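Local coordinates for protein glutathione-independent glyoxalase DJ-1 (Schizosaccharomyces pombe, PDB 4GE0) that converts methylglyoxal to D-lactate in a single glutathione-independent step and takes part in protection against reactive oxygen species, at residues Asn127-Gly132 and Lys146-Pro151; Gly116-Lys121 and Gly138-Gly143; Glu101-Pro106 and Glu156-Ser161; Phe94-Val99 and Lys121-Pro126. The protein carries 1 engineered substitution. All coordinates share one frame; numbering follows the deposited sequence. Where two conformers were deposited one is given.

Contact 1: Asn127-Gly132 and Lys146-Pro151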
loop_
_atom_site.group_PDB
_atom_site.type_symbol
_atom_site.label_atom_id
_atom_site.label_comp_id
_atom_site.label_asym_id
_atom_site.label_seq_id
_atom_site.Cartn_x
_atom_site.Cartn_y
_atom_site.Cartn_z
ATOM N N ASN A 127 -7.275 -9.299 -26.017
ATOM C CA ASN A 127 -6.519 -10.309 -25.273
ATOM C C ASN A 127 -7.392 -11.533 -25.039
ATOM O O ASN A 127 -8.609 -11.409 -24.921
ATOM C CB ASN A 127 -6.034 -9.751 -23.926
ATOM C CG ASN A 127 -7.142 -9.060 -23.141
ATOM O OD1 ASN A 127 -7.679 -8.040 -23.567
ATOM N ND2 ASN A 127 -7.488 -9.620 -21.982
ATOM N N LYS A 128 -6.776 -12.710 -24.980
ATOM C CA LYS A 128 -7.525 -13.947 -24.773
ATOM C C LYS A 128 -7.735 -14.292 -23.304
ATOM O O LYS A 128 -8.744 -14.897 -22.935
ATOM C CB LYS A 128 -6.840 -15.112 -25.492
ATOM C CG LYS A 128 -6.616 -14.868 -26.991
ATOM C CD LYS A 128 -7.873 -14.328 -27.666
ATOM C CE LYS A 128 -7.534 -13.532 -28.921
ATOM N NZ LYS A 128 -6.936 -14.392 -29.977
ATOM N N GLN A 129 -6.729 -14.003 -22.491
ATOM C CA GLN A 129 -6.757 -14.361 -21.069
ATOM C C GLN A 129 -6.830 -13.114 -20.195
ATOM O O GLN A 129 -6.605 -12.001 -20.666
ATOM C CB GLN A 129 -5.525 -15.188 -20.708
ATOM C CG GLN A 129 -5.368 -16.468 -21.518
ATOM C CD GLN A 129 -3.923 -16.894 -21.627
ATOM O OE1 GLN A 129 -3.582 -18.055 -21.375
ATOM N NE2 GLN A 129 -3.056 -15.952 -21.997
ATOM N N ILE A 130 -7.097 -13.299 -18.906
ATOM C CA ILE A 130 -7.144 -12.173 -17.983
ATOM C C ILE A 130 -7.177 -12.728 -16.570
ATOM O O ILE A 130 -7.582 -13.873 -16.349
ATOM C CB ILE A 130 -8.388 -11.286 -18.249
ATOM C CG1 ILE A 130 -8.161 -9.837 -17.810
ATOM C CG2 ILE A 130 -9.652 -11.897 -17.630
ATOM C CD1 ILE A 130 -9.172 -8.864 -18.387
ATOM N N THR A 131 -6.758 -11.923 -15.603
ATOM C CA THR A 131 -7.230 -12.144 -14.238
ATOM C C THR A 131 -7.730 -10.850 -13.609
ATOM O O THR A 131 -7.718 -9.771 -14.232
ATOM C CB THR A 131 -6.187 -12.869 -13.354
ATOM O OG1 THR A 131 -6.841 -13.405 -12.194
ATOM C CG2 THR A 131 -5.052 -11.940 -12.927
ATOM N N GLY A 132 -8.178 -10.974 -12.366
ATOM C CA GLY A 132 -8.821 -9.882 -11.646
ATOM C C GLY A 132 -9.392 -10.416 -10.348
ATOM O O GLY A 132 -9.186 -11.582 -9.992
ATOM N N LYS A 146 -10.778 -15.555 -20.989
ATOM C CA LYS A 146 -10.542 -16.730 -20.164
ATOM C C LYS A 146 -9.868 -16.288 -18.866
ATOM O O LYS A 146 -8.757 -15.768 -18.883
ATOM C CB LYS A 146 -9.655 -17.732 -20.908
ATOM C CG LYS A 146 -9.226 -18.918 -20.071
ATOM C CD LYS A 146 -8.283 -19.824 -20.846
ATOM C CE LYS A 146 -7.535 -20.768 -19.916
ATOM N NZ LYS A 146 -8.427 -21.814 -19.336
ATOM N N TYR A 147 -10.548 -16.500 -17.744
ATOM C CA TYR A 147 -10.025 -16.108 -16.447
ATOM C C TYR A 147 -9.003 -17.123 -15.943
ATOM O O TYR A 147 -9.272 -18.329 -15.927
ATOM C CB TYR A 147 -11.173 -15.958 -15.450
ATOM C CG TYR A 147 -10.756 -15.497 -14.069
ATOM C CD1 TYR A 147 -10.358 -16.413 -13.094
ATOM C CD2 TYR A 147 -10.799 -14.145 -13.722
ATOM C CE1 TYR A 147 -9.992 -15.991 -11.818
ATOM C CE2 TYR A 147 -10.445 -13.718 -12.446
ATOM C CZ TYR A 147 -10.028 -14.642 -11.509
ATOM O OH TYR A 147 -9.667 -14.234 -10.254
ATOM N N LEU A 148 -7.830 -16.630 -15.546
ATOM C CA LEU A 148 -6.815 -17.463 -14.898
ATOM C C LEU A 148 -6.737 -17.167 -13.405
ATOM O O LEU A 148 -6.600 -16.012 -13.005
ATOM C CB LEU A 148 -5.446 -17.253 -15.555
ATOM C CG LEU A 148 -5.344 -17.653 -17.039
ATOM C CD1 LEU A 148 -3.999 -17.258 -17.610
ATOM C CD2 LEU A 148 -5.575 -19.142 -17.222
ATOM N N ASP A 149 -6.853 -18.207 -12.588
ATOM C CA ASP A 149 -6.780 -18.054 -11.137
ATOM C C ASP A 149 -5.331 -18.141 -10.676
ATOM O O ASP A 149 -4.867 -19.189 -10.224
ATOM C CB ASP A 149 -7.619 -19.147 -10.469
ATOM C CG ASP A 149 -7.701 -18.981 -8.965
ATOM O OD1 ASP A 149 -7.369 -17.885 -8.471
ATOM O OD2 ASP A 149 -8.154 -19.938 -8.298
ATOM N N GLN A 150 -4.613 -17.038 -10.871
ATOM C CA GLN A 150 -3.234 -16.895 -10.429
ATOM C C GLN A 150 -2.982 -15.421 -10.160
ATOM O O GLN A 150 -3.697 -14.566 -10.688
ATOM C CB GLN A 150 -2.274 -17.394 -11.511
ATOM C CG GLN A 150 -2.453 -16.703 -12.854
ATOM C CD GLN A 150 -1.650 -17.370 -13.952
ATOM O OE1 GLN A 150 -1.822 -18.557 -14.230
ATOM N NE2 GLN A 150 -0.734 -16.620 -14.552
ATOM N N PRO A 151 -1.922 -15.115 -9.397
ATOM C CA PRO A 151 -1.773 -13.740 -8.933
ATOM C C PRO A 151 -1.627 -12.713 -10.060
ATOM O O PRO A 151 -2.191 -11.616 -9.954
ATOM C CB PRO A 151 -0.517 -13.806 -8.063
ATOM C CG PRO A 151 -0.548 -15.209 -7.476
ATOM C CD PRO A 151 -1.125 -16.070 -8.593
#
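The Tyr147 ring meets Gly132 at its edge. The Gly132 carbonyl oxygen lies in the ring plane, and Tyr147 OH donates to Gly132 O at 2.7 Å. Thr131 OG1 and Ile130 O approach the ring obliquely. Tyr147 has CG anti to the backbone N (chi1 -178°), which carries the phenol along the chain from Ile130 to Gly132. Thr131 OG1 donates to Leu148 O at 2.7 Å, almost in line with that carbonyl. Behind these side chains, strands 129-130 and 146-147 pair in parallel. Lys146 N gives a nearly straight bond to Lys128 O (2.9 Å, 176°). Ile130 N bonds to Lys146 O, more bent at 136°. Leu148 N closes the series on Ile130 O. On the face holding Gln129 and Lys146, Leu148 CD1 lies 4.0 Å from Gln129 CB. Helix 137-141 connects the two strands in a small beta-alpha-beta unit. Gln162 NE2 also bonds to Tyr147 OH, whose proton goes to Gly132 O. Two side-chain hydroxyls thus continue the pairing past the strands. They tie the Thr131 side chain and the Gly132 carbonyl to the second segment, just before His133, an inferred active-site residue.

Contact 2: Gly116-Lys121 and Gly138-Gly143. Engineered in segment 116-121: Pro117 (natural residue Thr).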
loop_
_atom_site.group_PDB
_atom_site.type_symbol
_atom_site.label_atom_id
_atom_site.label_comp_id
_atom_site.label_asym_id
_atom_site.label_seq_id
_atom_site.Cartn_x
_atom_site.Cartn_y
_atom_site.Cartn_z
ATOM N N GLY A 116 -9.869 -3.213 -11.651
ATOM C CA GLY A 116 -9.260 -2.512 -12.787
ATOM C C GLY A 116 -9.438 -3.204 -14.133
ATOM O O GLY A 116 -9.691 -2.539 -15.133
ATOM N N PRO A 117 -9.265 -4.537 -14.173
ATOM C CA PRO A 117 -9.364 -5.258 -15.454
ATOM C C PRO A 117 -10.718 -5.200 -16.148
ATOM O O PRO A 117 -10.809 -5.570 -17.320
ATOM C CB PRO A 117 -8.991 -6.699 -15.084
ATOM C CG PRO A 117 -8.104 -6.536 -13.866
ATOM C CD PRO A 117 -8.701 -5.392 -13.106
ATOM N N LEU A 118 -11.718 -4.617 -15.499
ATOM C CA LEU A 118 -12.977 -4.327 -16.203
ATOM C C LEU A 118 -12.727 -3.373 -17.368
ATOM O O LEU A 118 -13.509 -3.326 -18.331
ATOM C CB LEU A 118 -14.014 -3.729 -15.246
ATOM C CG LEU A 118 -14.529 -4.659 -14.144
ATOM C CD1 LEU A 118 -15.398 -3.847 -13.184
ATOM C CD2 LEU A 118 -15.322 -5.845 -14.728
ATOM N N THR A 119 -11.632 -2.624 -17.288
ATOM C CA THR A 119 -11.257 -1.689 -18.352
ATOM C C THR A 119 -10.864 -2.373 -19.663
ATOM O O THR A 119 -11.044 -1.800 -20.744
ATOM C CB THR A 119 -10.124 -0.783 -17.877
ATOM O OG1 THR A 119 -10.493 -0.207 -16.617
ATOM C CG2 THR A 119 -9.872 0.348 -18.875
ATOM N N ALA A 120 -10.416 -3.621 -19.584
ATOM C CA ALA A 120 -10.138 -4.386 -20.802
ATOM C C ALA A 120 -11.404 -4.579 -21.637
ATOM O O ALA A 120 -11.419 -4.267 -22.827
ATOM C CB ALA A 120 -9.490 -5.725 -20.478
ATOM N N LYS A 121 -12.484 -5.018 -20.993
ATOM C CA LYS A 121 -13.773 -5.194 -21.661
ATOM C C LYS A 121 -14.358 -3.881 -22.198
ATOM O O LYS A 121 -14.748 -3.793 -23.360
ATOM C CB LYS A 121 -14.752 -5.902 -20.716
ATOM C CG LYS A 121 -16.211 -5.900 -21.151
ATOM C CD LYS A 121 -16.978 -7.043 -20.485
ATOM C CE LYS A 121 -18.237 -6.550 -19.771
ATOM N NZ LYS A 121 -18.800 -7.555 -18.803
ATOM N N GLY A 138 -16.920 -13.305 -12.984
ATOM C CA GLY A 138 -18.047 -13.405 -13.913
ATOM C C GLY A 138 -18.099 -12.279 -14.939
ATOM O O GLY A 138 -18.293 -12.526 -16.133
ATOM N N GLN A 139 -17.982 -11.041 -14.472
ATOM C CA GLN A 139 -18.036 -9.872 -15.349
ATOM C C GLN A 139 -16.886 -9.850 -16.352
ATOM O O GLN A 139 -17.053 -9.390 -17.482
ATOM C CB GLN A 139 -18.025 -8.579 -14.532
ATOM C CG GLN A 139 -19.225 -8.427 -13.603
ATOM C CD GLN A 139 -18.975 -7.369 -12.544
ATOM O OE1 GLN A 139 -18.861 -6.186 -12.856
ATOM N NE2 GLN A 139 -18.942 -7.786 -11.282
ATOM N N LEU A 140 -15.722 -10.345 -15.939
ATOM C CA LEU A 140 -14.596 -10.475 -16.859
ATOM C C LEU A 140 -14.849 -11.549 -17.911
ATOM O O LEU A 140 -14.699 -11.299 -19.109
ATOM C CB LEU A 140 -13.290 -10.752 -16.113
ATOM C CG LEU A 140 -12.843 -9.646 -15.141
ATOM C CD1 LEU A 140 -11.652 -10.090 -14.306
ATOM C CD2 LEU A 140 -12.564 -8.313 -15.831
ATOM N N GLU A 141 -15.333 -12.712 -17.481
ATOM C CA GLU A 141 -15.531 -13.823 -18.395
ATOM C C GLU A 141 -16.736 -13.550 -19.302
ATOM O O GLU A 141 -16.874 -14.162 -20.364
ATOM C CB GLU A 141 -15.656 -15.146 -17.620
ATOM C CG GLU A 141 -14.332 -15.557 -16.975
ATOM C CD GLU A 141 -14.213 -17.039 -16.701
ATOM O OE1 GLU A 141 -14.708 -17.491 -15.637
ATOM O OE2 GLU A 141 -13.569 -17.749 -17.520
ATOM N N GLU A 142 -17.516 -12.531 -18.940
ATOM C CA GLU A 142 -18.671 -12.101 -19.726
ATOM C C GLU A 142 -18.219 -11.331 -20.963
ATOM O O GLU A 142 -18.954 -11.237 -21.951
ATOM C CB GLU A 142 -19.610 -11.233 -18.871
ATOM C CG GLU A 142 -20.581 -12.035 -18.008
ATOM C CD GLU A 142 -21.312 -11.188 -16.972
ATOM O OE1 GLU A 142 -21.031 -9.969 -16.886
ATOM O OE2 GLU A 142 -22.165 -11.743 -16.241
ATOM N N GLY A 143 -16.999 -10.807 -20.905
ATOM C CA GLY A 143 -16.382 -10.124 -22.042
ATOM C C GLY A 143 -15.664 -11.069 -22.988
ATOM O O GLY A 143 -14.982 -10.625 -23.913
#
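Gln139 faces Leu118 and Lys121. Its CB touches Leu118 CD2 at 3.8 Å, and its OE1 lies near both methyls of that leucine. The backbone of Gln139 does more: Lys121 NZ donates to Gln139 O at 2.9 Å, tilted 15° from the carbonyl plane. This carbonyl lies in the last turn of helix 137-141, where a cation is likely to be favoured by the helix dipole. Leu140 comes next and works through one methyl. Its CD2 rests 3.6 Å from Pro117 O and also touches Pro117 CB. The same Leu140 CD2 lies 3.9 Å from Leu118 CD2. The two leucine side chains cross at about a right angle. Pro117 is an engineered substitution for threonine. Glu142 lies near the same amine, its chain crossing that of Lys121 obliquely. Glu142 OE1 is 3.8 Å from Lys121 NZ, a long salt bridge that probably adds little grip. Gly143 ends the segment, with its CA 3.5 Å from Lys121 CD. A CB on this glycine would collide with that methylene. Lys121 has CG anti to its backbone N (chi1 168°) and bends at chi3; CD passes Gly143 CA before NZ meets Gln139 O. The contact sets helix 118-122 beside helix 137-141. Helix 118-122 follows strand 109-112 and Cys114, the inferred active-site cysteine, present here as the sulfinic acid. Pro117, Ala120 and Leu140 all pack on Ile130 of strand 129-130. Tyr145 touches Ala120 and Lys121, and Pro117 and Thr119 reach Met112 of the central sheet.

Contact 3: Glu101-Pro106 and Glu156-Ser161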
loop_
_atom_site.group_PDB
_atom_site.type_symbol
_atom_site.label_atom_id
_atom_site.label_comp_id
_atom_site.label_asym_id
_atom_site.label_seq_id
_atom_site.Cartn_x
_atom_site.Cartn_y
_atom_site.Cartn_z
ATOM N N GLU A 101 -4.859 2.460 -27.355
ATOM C CA GLU A 101 -3.682 2.935 -28.076
ATOM C C GLU A 101 -2.433 2.169 -27.644
ATOM O O GLU A 101 -1.580 1.849 -28.477
ATOM C CB GLU A 101 -3.479 4.437 -27.846
ATOM C CG GLU A 101 -2.195 5.009 -28.477
ATOM C CD GLU A 101 -2.186 4.959 -29.994
ATOM O OE1 GLU A 101 -3.260 5.134 -30.623
ATOM O OE2 GLU A 101 -1.080 4.790 -30.561
ATOM N N PHE A 102 -2.306 1.890 -26.357
ATOM C CA PHE A 102 -1.089 1.263 -25.834
ATOM C C PHE A 102 -1.021 -0.235 -26.139
ATOM O O PHE A 102 0.079 -0.785 -26.225
ATOM C CB PHE A 102 -0.976 1.450 -24.323
ATOM C CG PHE A 102 -0.378 2.758 -23.892
ATOM C CD1 PHE A 102 -0.440 3.903 -24.688
ATOM C CD2 PHE A 102 0.247 2.844 -22.653
ATOM C CE1 PHE A 102 0.132 5.100 -24.232
ATOM C CE2 PHE A 102 0.792 4.040 -22.197
ATOM C CZ PHE A 102 0.765 5.151 -23.014
ATOM N N TYR A 103 -2.169 -0.887 -26.352
ATOM C CA TYR A 103 -2.174 -2.347 -26.441
ATOM C C TYR A 103 -1.375 -2.837 -27.658
ATOM O O TYR A 103 -1.601 -2.390 -28.777
ATOM C CB TYR A 103 -3.613 -2.907 -26.482
ATOM C CG TYR A 103 -3.681 -4.415 -26.368
ATOM C CD1 TYR A 103 -3.359 -5.053 -25.183
ATOM C CD2 TYR A 103 -3.975 -5.196 -27.466
ATOM C CE1 TYR A 103 -3.357 -6.429 -25.073
ATOM C CE2 TYR A 103 -3.973 -6.587 -27.375
ATOM C CZ TYR A 103 -3.654 -7.190 -26.178
ATOM O OH TYR A 103 -3.669 -8.567 -26.084
ATOM N N LYS A 104 -0.448 -3.767 -27.417
ATOM C CA LYS A 104 0.396 -4.349 -28.464
ATOM C C LYS A 104 1.367 -3.368 -29.129
ATOM O O LYS A 104 1.932 -3.662 -30.178
ATOM C CB LYS A 104 -0.429 -5.081 -29.535
ATOM C CG LYS A 104 -0.996 -6.392 -29.045
ATOM C CD LYS A 104 -1.646 -7.175 -30.173
ATOM C CE LYS A 104 -0.601 -7.860 -31.044
ATOM N NZ LYS A 104 -1.174 -8.571 -32.232
ATOM N N LYS A 105 1.597 -2.223 -28.498
ATOM C CA LYS A 105 2.549 -1.250 -29.034
ATOM C C LYS A 105 3.913 -1.485 -28.418
ATOM O O LYS A 105 4.024 -1.717 -27.210
ATOM C CB LYS A 105 2.122 0.178 -28.710
ATOM C CG LYS A 105 0.837 0.621 -29.359
ATOM C CD LYS A 105 1.025 0.831 -30.845
ATOM C CE LYS A 105 -0.267 0.593 -31.597
ATOM N NZ LYS A 105 -1.358 1.508 -31.171
ATOM N N PRO A 106 4.964 -1.404 -29.241
ATOM C CA PRO A 106 6.278 -1.665 -28.662
ATOM C C PRO A 106 6.658 -0.604 -27.626
ATOM O O PRO A 106 6.384 0.584 -27.816
ATOM C CB PRO A 106 7.216 -1.609 -29.884
ATOM C CG PRO A 106 6.338 -1.962 -31.054
ATOM C CD PRO A 106 4.981 -1.385 -30.715
ATOM N N GLU A 156 0.645 -10.275 -24.232
ATOM C CA GLU A 156 1.224 -9.152 -24.976
ATOM C C GLU A 156 1.894 -8.173 -24.004
ATOM O O GLU A 156 2.800 -8.563 -23.270
ATOM C CB GLU A 156 0.155 -8.483 -25.840
ATOM C CG GLU A 156 -0.360 -9.413 -26.953
ATOM C CD GLU A 156 0.691 -9.674 -28.033
ATOM O OE1 GLU A 156 1.708 -8.952 -28.066
ATOM O OE2 GLU A 156 0.498 -10.580 -28.880
ATOM N N ASN A 157 1.408 -6.929 -23.946
ATOM C CA ASN A 157 1.917 -5.917 -23.015
ATOM C C ASN A 157 0.898 -5.494 -21.968
ATOM O O ASN A 157 0.996 -4.411 -21.382
ATOM C CB ASN A 157 2.436 -4.700 -23.795
ATOM C CG ASN A 157 1.329 -3.948 -24.513
ATOM O OD1 ASN A 157 0.268 -4.501 -24.798
ATOM N ND2 ASN A 157 1.602 -2.692 -24.881
ATOM N N LEU A 158 -0.033 -6.400 -21.679
ATOM C CA LEU A 158 -1.061 -6.181 -20.657
ATOM C C LEU A 158 -0.803 -7.079 -19.456
ATOM O O LEU A 158 -0.764 -8.319 -19.584
ATOM C CB LEU A 158 -2.434 -6.492 -21.238
ATOM C CG LEU A 158 -3.601 -6.447 -20.253
ATOM C CD1 LEU A 158 -3.827 -5.049 -19.714
ATOM C CD2 LEU A 158 -4.872 -6.993 -20.906
ATOM N N ILE A 159 -0.576 -6.456 -18.307
ATOM C CA ILE A 159 -0.448 -7.159 -17.040
ATOM C C ILE A 159 -1.749 -6.959 -16.266
ATOM O O ILE A 159 -2.202 -5.827 -16.072
ATOM C CB ILE A 159 0.754 -6.614 -16.221
ATOM C CG1 ILE A 159 2.075 -6.890 -16.953
ATOM C CG2 ILE A 159 0.792 -7.211 -14.816
ATOM C CD1 ILE A 159 2.351 -5.941 -18.114
ATOM N N THR A 160 -2.343 -8.063 -15.819
ATOM C CA THR A 160 -3.488 -8.014 -14.932
ATOM C C THR A 160 -3.217 -8.823 -13.668
ATOM O O THR A 160 -2.333 -9.685 -13.636
ATOM C CB THR A 160 -4.800 -8.486 -15.620
ATOM O OG1 THR A 160 -4.645 -9.797 -16.184
ATOM C CG2 THR A 160 -5.222 -7.509 -16.720
ATOM N N SER A 161 -3.910 -8.473 -12.600
ATOM C CA SER A 161 -3.626 -9.065 -11.285
ATOM C C SER A 161 -4.865 -9.079 -10.387
ATOM O O SER A 161 -5.839 -8.385 -10.667
ATOM C CB SER A 161 -2.471 -8.295 -10.623
ATOM O OG SER A 161 -1.933 -8.948 -9.477
#
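Asn157 reaches into the type II turn from Phe102 to Lys105. From CB, the chain turns with CG set between the backbone N and the carbonyl carbon (chi1 67°), which points the amide at the turn. CG lies 3.4 Å from Lys104 N. OD1 accepts from Lys104 N at 2.8 Å. That donor sits above the plane of the amide carbonyl rather than on a lone pair. ND2 donates to Phe102 O at 2.8 Å, with the acceptor in the plane of the amide. Phe102 O also takes Lys105 N, the bond that closes the turn, and the two donors come from opposite faces of its carbonyl plane. ND2 has a further partner in Lys108 O. With an alanine here, Lys104 N, Phe102 O and Lys108 O would probably each lose this partner, and the turn would be freer to shift. Beside the amide, Leu158 CB meets the edge of the Tyr103 ring at 3.9 Å from CE1. Glu156 lies across the phenol end, with its CG 3.5 Å from Tyr103 OH. The Glu156 chain also runs against the methylenes of Lys104, CG to CG 3.7 Å. Lys104 NZ and Glu156 OE2 are 4.3 Å apart, too far for a salt bridge. Both hydrogen bonds between the segments come from one buried amide. It joins the end of helix 93-102 to the start of strand 158-161, while the charged pair probably adds only a weak attraction.

Contact 4: Phe94-Val99 and Lys121-Pro126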
loop_
_atom_site.group_PDB
_atom_site.type_symbol
_atom_site.label_atom_id
_atom_site.label_comp_id
_atom_site.label_asym_id
_atom_site.label_seq_id
_atom_site.Cartn_x
_atom_site.Cartn_y
_atom_site.Cartn_z
ATOM N N PHE A 94 -11.304 8.604 -21.907
ATOM C CA PHE A 94 -9.878 8.922 -21.981
ATOM C C PHE A 94 -9.044 7.706 -21.584
ATOM O O PHE A 94 -8.017 7.409 -22.208
ATOM C CB PHE A 94 -9.570 10.098 -21.058
ATOM C CG PHE A 94 -8.127 10.543 -21.097
ATOM C CD1 PHE A 94 -7.226 10.048 -20.186
ATOM C CD2 PHE A 94 -7.705 11.477 -22.025
ATOM C CE1 PHE A 94 -5.903 10.478 -20.180
ATOM C CE2 PHE A 94 -6.374 11.902 -22.029
ATOM C CZ PHE A 94 -5.495 11.414 -21.097
ATOM N N VAL A 95 -9.437 7.053 -20.499
ATOM C CA VAL A 95 -8.698 5.911 -20.008
ATOM C C VAL A 95 -8.786 4.755 -21.010
ATOM O O VAL A 95 -7.766 4.134 -21.340
ATOM C CB VAL A 95 -9.203 5.480 -18.631
ATOM C CG1 VAL A 95 -8.516 4.195 -18.210
ATOM C CG2 VAL A 95 -8.937 6.591 -17.596
ATOM N N GLN A 96 -9.980 4.504 -21.540
ATOM C CA GLN A 96 -10.183 3.456 -22.542
ATOM C C GLN A 96 -9.338 3.738 -23.783
ATOM O O GLN A 96 -8.732 2.826 -24.362
ATOM C CB GLN A 96 -11.650 3.401 -22.956
ATOM C CG GLN A 96 -12.575 3.077 -21.821
ATOM C CD GLN A 96 -13.989 3.446 -22.162
ATOM O OE1 GLN A 96 -14.270 3.892 -23.273
ATOM N NE2 GLN A 96 -14.901 3.201 -21.238
ATOM N N GLN A 97 -9.309 5.008 -24.211
ATOM C CA GLN A 97 -8.534 5.404 -25.395
ATOM C C GLN A 97 -7.048 5.144 -25.204
ATOM O O GLN A 97 -6.391 4.602 -26.093
ATOM C CB GLN A 97 -8.746 6.887 -25.743
ATOM C CG GLN A 97 -10.150 7.249 -26.241
ATOM C CD GLN A 97 -10.552 8.724 -25.998
ATOM O OE1 GLN A 97 -9.848 9.499 -25.329
ATOM N NE2 GLN A 97 -11.676 9.100 -26.546
ATOM N N VAL A 98 -6.548 5.459 -24.022
ATOM C CA VAL A 98 -5.143 5.219 -23.715
ATOM C C VAL A 98 -4.845 3.726 -23.737
ATOM O O VAL A 98 -3.858 3.299 -24.317
ATOM C CB VAL A 98 -4.795 5.808 -22.344
ATOM C CG1 VAL A 98 -3.489 5.180 -21.793
ATOM C CG2 VAL A 98 -4.686 7.321 -22.463
ATOM N N VAL A 99 -5.690 2.928 -23.094
ATOM C CA VAL A 99 -5.512 1.486 -23.101
ATOM C C VAL A 99 -5.534 0.889 -24.512
ATOM O O VAL A 99 -4.678 0.078 -24.890
ATOM C CB VAL A 99 -6.600 0.840 -22.207
ATOM C CG1 VAL A 99 -6.710 -0.648 -22.469
ATOM C CG2 VAL A 99 -6.313 1.174 -20.732
ATOM N N LYS A 121 -12.484 -5.018 -20.993
ATOM C CA LYS A 121 -13.773 -5.194 -21.661
ATOM C C LYS A 121 -14.358 -3.881 -22.198
ATOM O O LYS A 121 -14.748 -3.793 -23.360
ATOM C CB LYS A 121 -14.752 -5.902 -20.716
ATOM C CG LYS A 121 -16.211 -5.900 -21.151
ATOM C CD LYS A 121 -16.978 -7.043 -20.485
ATOM C CE LYS A 121 -18.237 -6.550 -19.771
ATOM N NZ LYS A 121 -18.800 -7.555 -18.803
ATOM N N THR A 122 -14.354 -2.828 -21.382
ATOM C CA THR A 122 -14.954 -1.572 -21.827
ATOM C C THR A 122 -14.173 -0.916 -22.966
ATOM O O THR A 122 -14.762 -0.186 -23.772
ATOM C CB THR A 122 -15.104 -0.560 -20.691
ATOM O OG1 THR A 122 -13.803 -0.267 -20.166
ATOM C CG2 THR A 122 -16.023 -1.103 -19.588
ATOM N N SER A 123 -12.880 -1.235 -23.060
ATOM C CA SER A 123 -11.988 -0.698 -24.096
ATOM C C SER A 123 -11.949 -1.587 -25.344
ATOM O O SER A 123 -11.304 -1.244 -26.336
ATOM C CB SER A 123 -10.571 -0.546 -23.517
ATOM O OG SER A 123 -10.585 0.267 -22.370
ATOM N N GLY A 124 -12.549 -2.765 -25.240
ATOM C CA GLY A 124 -12.585 -3.721 -26.346
ATOM C C GLY A 124 -11.261 -4.398 -26.663
ATOM O O GLY A 124 -11.035 -4.799 -27.809
ATOM N N LEU A 125 -10.409 -4.580 -25.655
ATOM C CA LEU A 125 -9.115 -5.249 -25.868
ATOM C C LEU A 125 -9.299 -6.706 -26.291
ATOM O O LEU A 125 -10.111 -7.424 -25.708
ATOM C CB LEU A 125 -8.256 -5.199 -24.612
ATOM C CG LEU A 125 -7.803 -3.835 -24.148
ATOM C CD1 LEU A 125 -6.808 -4.063 -23.034
ATOM C CD2 LEU A 125 -7.154 -3.083 -25.302
ATOM N N PRO A 126 -8.506 -7.163 -27.271
ATOM C CA PRO A 126 -8.711 -8.490 -27.816
ATOM C C PRO A 126 -7.795 -9.555 -27.219
ATOM O O PRO A 126 -7.643 -10.633 -27.819
ATOM C CB PRO A 126 -8.397 -8.298 -29.297
ATOM C CG PRO A 126 -7.319 -7.246 -29.284
ATOM C CD PRO A 126 -7.624 -6.348 -28.129
#
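Gln96 NE2 and Thr122 OG1 converge on one acceptor, the backbone oxygen of Ser90, and each is hydrogen-bonded to it. Thr122 OG1 also pairs with Thr119 O. The two groups lie 3.8 Å apart, Gln96 NE2 to Thr122 OG1, and their side chains cross at about a right angle. The Gln96 chain is extended beyond CG and carries its amide across Thr122. Closer to the backbone, Ser123 OG fits against the glutamine. It is 3.2 Å from Gln96 CA and 3.4 Å from Gln96 CB. The polar partner of this hydroxyl is Thr119 O, one turn back. Replacing Gln96 by an alanine would probably take one donor from Ser90 O and open a gap beside Thr122. One turn on, Val99 CG1 presses on Leu125 CD1 at 3.5 Å, tight for two methyls, with Leu125 CD2 at 3.8 Å. The chain reaches Leu125 through Gly124, whose positive phi (72°), with bonds from Gly124 N to Lys121 O and from Leu125 N to Ala120 O, makes a Schellman motif at the end of helix 118-122. Lys100 NZ bonds to Ser123 O, just before this glycine. The contact thus lays the end of helix 118-122 on the side of helix 93-102. Val95 and Val99 also touch Thr119 of helix 118-122 and Ile79 of strand 76-79. Leu125 also touches Ala120 and Tyr103.

Contacts 1 and 2 interlock, their centres about 10 Å apart: Ile130 CD1 packs on Ala120 CB at 3.8 Å, and Glu141 OE2 reaches Tyr147 N. Contacts 2 and 4 both use helix 118-122 and share Lys121; Ala120 O and Leu125 N join them (3.0 Å). Contact 3 meets contact 4 through Tyr103 and Leu125, and contact 1 through Thr131 N to Thr160 OG1 (3.1 Å) and Pro151 O to Ser161 OG (2.7 Å). These bonds tie the loops that follow the two short strands to strand 158-161 of the main sheet. Contacts 1 and 2 border the inferred active site. The side chains of Leu140 and His133 are about 7 Å apart, as are those of Pro117 and Glu19. Contacts 3 and 4 lie away from it.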